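Probable ubiquitin-conjugating enzyme E2-19 kDa (Caenorhabditis elegans, PDB 1PZV) probably carries ubiquitin as a thioester on its active-site cysteine, receiving it from the E1 enzyme and passing it on to other proteins. Local coordinates at residues I33-I41 against F52-R61. Numbering follows the deposited sequence.
Sequences IYKWEVLVI and FFKAILDFPR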
# COMPACT_ATOMS: atom_id res chain seq x y z
N ILE A 33 17.30 -5.38 5.80
CA ILE A 33 16.67 -4.13 5.41
C ILE A 33 15.85 -4.18 4.12
O ILE A 33 15.32 -3.16 3.69
CB ILE A 33 17.74 -3.02 5.27
CG1 ILE A 33 17.08 -1.64 5.36
CG2 ILE A 33 18.48 -3.18 3.95
CD1 ILE A 33 16.47 -1.36 6.70
N TYR A 34 15.72 -5.35 3.52
CA TYR A 34 14.96 -5.48 2.27
C TYR A 34 13.51 -5.96 2.40
O TYR A 34 12.81 -6.09 1.38
CB TYR A 34 15.73 -6.37 1.29
CG TYR A 34 17.01 -5.74 0.78
CD1 TYR A 34 17.00 -4.88 -0.34
CD2 TYR A 34 18.23 -5.94 1.44
CE1 TYR A 34 18.17 -4.24 -0.78
CE2 TYR A 34 19.40 -5.30 1.01
CZ TYR A 34 19.37 -4.45 -0.10
OH TYR A 34 20.52 -3.80 -0.50
N LYS A 35 13.06 -6.23 3.62
CA LYS A 35 11.68 -6.67 3.88
C LYS A 35 11.06 -5.81 4.97
O LYS A 35 11.41 -5.96 6.15
CB LYS A 35 11.62 -8.13 4.33
CG LYS A 35 12.00 -9.14 3.27
CD LYS A 35 11.80 -10.58 3.79
CE LYS A 35 10.32 -10.91 4.00
NZ LYS A 35 9.56 -10.82 2.72
N TRP A 36 10.14 -4.94 4.59
CA TRP A 36 9.49 -4.05 5.56
C TRP A 36 8.07 -4.46 5.91
O TRP A 36 7.31 -4.92 5.05
CB TRP A 36 9.42 -2.63 5.01
CG TRP A 36 10.73 -1.97 4.79
CD1 TRP A 36 11.93 -2.58 4.55
CD2 TRP A 36 10.99 -0.56 4.75
NE1 TRP A 36 12.91 -1.63 4.36
CE2 TRP A 36 12.36 -0.39 4.49
CE3 TRP A 36 10.19 0.58 4.94
CZ2 TRP A 36 12.95 0.88 4.38
CZ3 TRP A 36 10.77 1.83 4.83
CH2 TRP A 36 12.14 1.97 4.57
N GLU A 37 7.71 -4.29 7.18
CA GLU A 37 6.36 -4.57 7.63
C GLU A 37 5.76 -3.19 7.90
O GLU A 37 6.24 -2.48 8.78
CB GLU A 37 6.35 -5.41 8.91
CG GLU A 37 7.30 -4.92 10.01
CD GLU A 37 7.13 -5.67 11.35
OE1 GLU A 37 6.84 -6.90 11.33
OE2 GLU A 37 7.30 -5.02 12.42
N VAL A 38 4.75 -2.80 7.14
CA VAL A 38 4.16 -1.48 7.36
C VAL A 38 2.68 -1.47 7.76
O VAL A 38 1.85 -2.11 7.12
CB VAL A 38 4.34 -0.56 6.11
CG1 VAL A 38 5.74 -0.75 5.53
CG2 VAL A 38 3.26 -0.86 5.07
N LEU A 39 2.37 -0.75 8.83
CA LEU A 39 0.99 -0.64 9.30
C LEU A 39 0.35 0.49 8.51
O LEU A 39 0.82 1.62 8.52
CB LEU A 39 0.94 -0.27 10.78
CG LEU A 39 -0.47 -0.04 11.35
CD1 LEU A 39 -1.23 -1.37 11.34
CD2 LEU A 39 -0.40 0.54 12.76
N VAL A 40 -0.74 0.18 7.82
CA VAL A 40 -1.42 1.21 7.04
C VAL A 40 -2.77 1.51 7.66
O VAL A 40 -3.69 0.72 7.56
CB VAL A 40 -1.63 0.75 5.60
CG1 VAL A 40 -2.28 1.84 4.81
CG2 VAL A 40 -0.30 0.38 4.99
N ILE A 41 -2.88 2.67 8.31
CA ILE A 41 -4.14 3.05 8.93
C ILE A 41 -5.05 3.69 7.88
O ILE A 41 -4.63 4.61 7.18
CB ILE A 41 -3.91 4.04 10.10
CG1 ILE A 41 -3.01 3.39 11.16
CG2 ILE A 41 -5.26 4.44 10.73
CD1 ILE A 41 -2.92 4.17 12.45
N PHE A 52 -6.60 -1.09 10.29
CA PHE A 52 -5.21 -1.29 10.66
C PHE A 52 -4.67 -2.38 9.73
O PHE A 52 -4.41 -3.51 10.16
CB PHE A 52 -5.09 -1.73 12.13
CG PHE A 52 -5.49 -0.66 13.10
CD1 PHE A 52 -6.83 -0.36 13.33
CD2 PHE A 52 -4.52 0.11 13.75
CE1 PHE A 52 -7.20 0.70 14.18
CE2 PHE A 52 -4.89 1.16 14.60
CZ PHE A 52 -6.23 1.45 14.81
N PHE A 53 -4.50 -2.04 8.45
CA PHE A 53 -4.02 -2.99 7.45
C PHE A 53 -2.50 -3.17 7.40
O PHE A 53 -1.76 -2.24 7.05
CB PHE A 53 -4.52 -2.60 6.06
CG PHE A 53 -5.97 -2.23 6.03
CD1 PHE A 53 -6.37 -0.91 6.21
CD2 PHE A 53 -6.94 -3.20 5.82
CE1 PHE A 53 -7.72 -0.56 6.18
CE2 PHE A 53 -8.29 -2.87 5.79
CZ PHE A 53 -8.68 -1.55 5.97
N LYS A 54 -2.05 -4.38 7.73
CA LYS A 54 -0.63 -4.72 7.74
C LYS A 54 -0.16 -4.99 6.32
O LYS A 54 -0.90 -5.55 5.53
CB LYS A 54 -0.39 -5.95 8.64
CG LYS A 54 -0.82 -5.72 10.11
CD LYS A 54 -0.66 -6.96 11.01
CE LYS A 54 -1.75 -8.01 10.78
NZ LYS A 54 -1.59 -9.23 11.63
N ALA A 55 1.06 -4.58 5.98
CA ALA A 55 1.56 -4.83 4.63
C ALA A 55 3.07 -5.04 4.60
O ALA A 55 3.80 -4.64 5.51
CB ALA A 55 1.17 -3.66 3.70
N ILE A 56 3.54 -5.68 3.53
CA ILE A 56 4.95 -5.94 3.41
C ILE A 56 5.54 -5.43 2.12
O ILE A 56 4.99 -5.66 1.03
CB ILE A 56 5.24 -7.43 3.54
CG1 ILE A 56 4.97 -7.85 4.99
CG2 ILE A 56 6.66 -7.73 3.10
CD1 ILE A 56 5.31 -9.28 5.30
N LEU A 57 6.65 -4.70 2.26
CA LEU A 57 7.36 -4.13 1.12
C LEU A 57 8.62 -4.93 0.84
O LEU A 57 9.44 -5.15 1.73
CB LEU A 57 7.76 -2.68 1.41
CG LEU A 57 6.69 -1.59 1.34
CD1 LEU A 57 7.25 -0.30 1.89
CD2 LEU A 57 6.24 -1.40 -0.10
N ASP A 58 8.75 -5.39 -0.39
CA ASP A 58 9.92 -6.15 -0.81
C ASP A 58 10.77 -5.25 -1.68
O ASP A 58 10.31 -4.81 -2.74
CB ASP A 58 9.49 -7.38 -1.59
CG ASP A 58 8.90 -8.46 -0.71
OD1 ASP A 58 9.67 -9.20 -0.08
OD2 ASP A 58 7.66 -8.55 -0.63
N PHE A 59 11.99 -4.96 -1.25
CA PHE A 59 12.87 -4.10 -2.04
C PHE A 59 13.96 -4.89 -2.76
O PHE A 59 14.69 -5.67 -2.14
CB PHE A 59 13.57 -3.05 -1.16
CG PHE A 59 12.64 -2.10 -0.48
CD1 PHE A 59 12.00 -2.45 0.71
CD2 PHE A 59 12.41 -0.84 -1.03
CE1 PHE A 59 11.15 -1.55 1.35
CE2 PHE A 59 11.55 0.06 -0.40
CZ PHE A 59 10.91 -0.30 0.79
N PRO A 60 14.09 -4.68 -4.08
CA PRO A 60 15.11 -5.38 -4.85
C PRO A 60 16.50 -4.97 -4.35
O PRO A 60 16.63 -4.05 -3.55
CB PRO A 60 14.86 -4.90 -6.27
CG PRO A 60 14.35 -3.52 -6.07
CD PRO A 60 13.38 -3.71 -4.93
N ARG A 61 17.53 -5.66 -4.83
CA ARG A 61 18.90 -5.37 -4.42
C ARG A 61 19.37 -4.02 -4.97
O ARG A 61 20.27 -3.39 -4.41
CB ARG A 61 19.83 -6.50 -4.90
CG ARG A 61 19.39 -7.91 -4.48
CD ARG A 61 19.18 -8.02 -2.96
NE ARG A 61 18.89 -9.40 -2.55
CZ ARG A 61 18.46 -9.76 -1.34
NH1 ARG A 61 18.27 -8.84 -0.41
NH2 ARG A 61 18.23 -11.03 -1.07
O HOH W 1 13.04 -9.04 0.46
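Trp36 and Phe59 meet on the buried face of an antiparallel hairpin, the two central strands of the meander sheet of the E2 fold. CE1 of Phe59 lies over one face of the indole, 3.5 Å from CD1 of Trp36, and the ring planes are inclined at 49°. The indole's rotation is fixed by Ile33: Trp36 NE1 donates to Ile33 O (2.9 Å), which lies almost in the indole plane, whereas NE1 approaches from above the carbonyl plane of Ile33, so a buried N-H is satisfied. Leu12 and Leu8 of helix 5-17 pack on Trp36 and Phe59 respectively.

Next along this face Val38 and Ala55 are smaller. Val38 sets CG2 against Ala55 CB (3.8 Å) and CG1 against Leu57 CD1; Ala55 touches Phe72 and Leu57 touches Met70 of the adjacent strand 69-72.

The other face bears the polar Lys35, Glu37, Lys54 and Asp58, suited to a more open surface, which they share with Ile56, Leu39, Ile41 and Phe52. Lys35, bent at chi3 and chi4 (68° and 61°), curls its ammonium back to Asp58, NZ to OD1 3.2 Å, a weak hydrogen bond within a salt bridge. Beyond the strands, Arg61 brings NH1 over the face of the Tyr34 ring, 3.4 Å from CD2, as a cation-pi contact with the guanidinium nearly perpendicular to the ring; the Tyr34 hydroxyl bonds to Ser4.

Backbone bonds such as Phe59 N to Tyr34 O (3.0 Å) hold the register, while Trp36 and Phe59 pack the hairpin's end against helix 5-17; one face is buried and apolar, the other more exposed and mixed, with a single Lys35-Asp58 salt bridge.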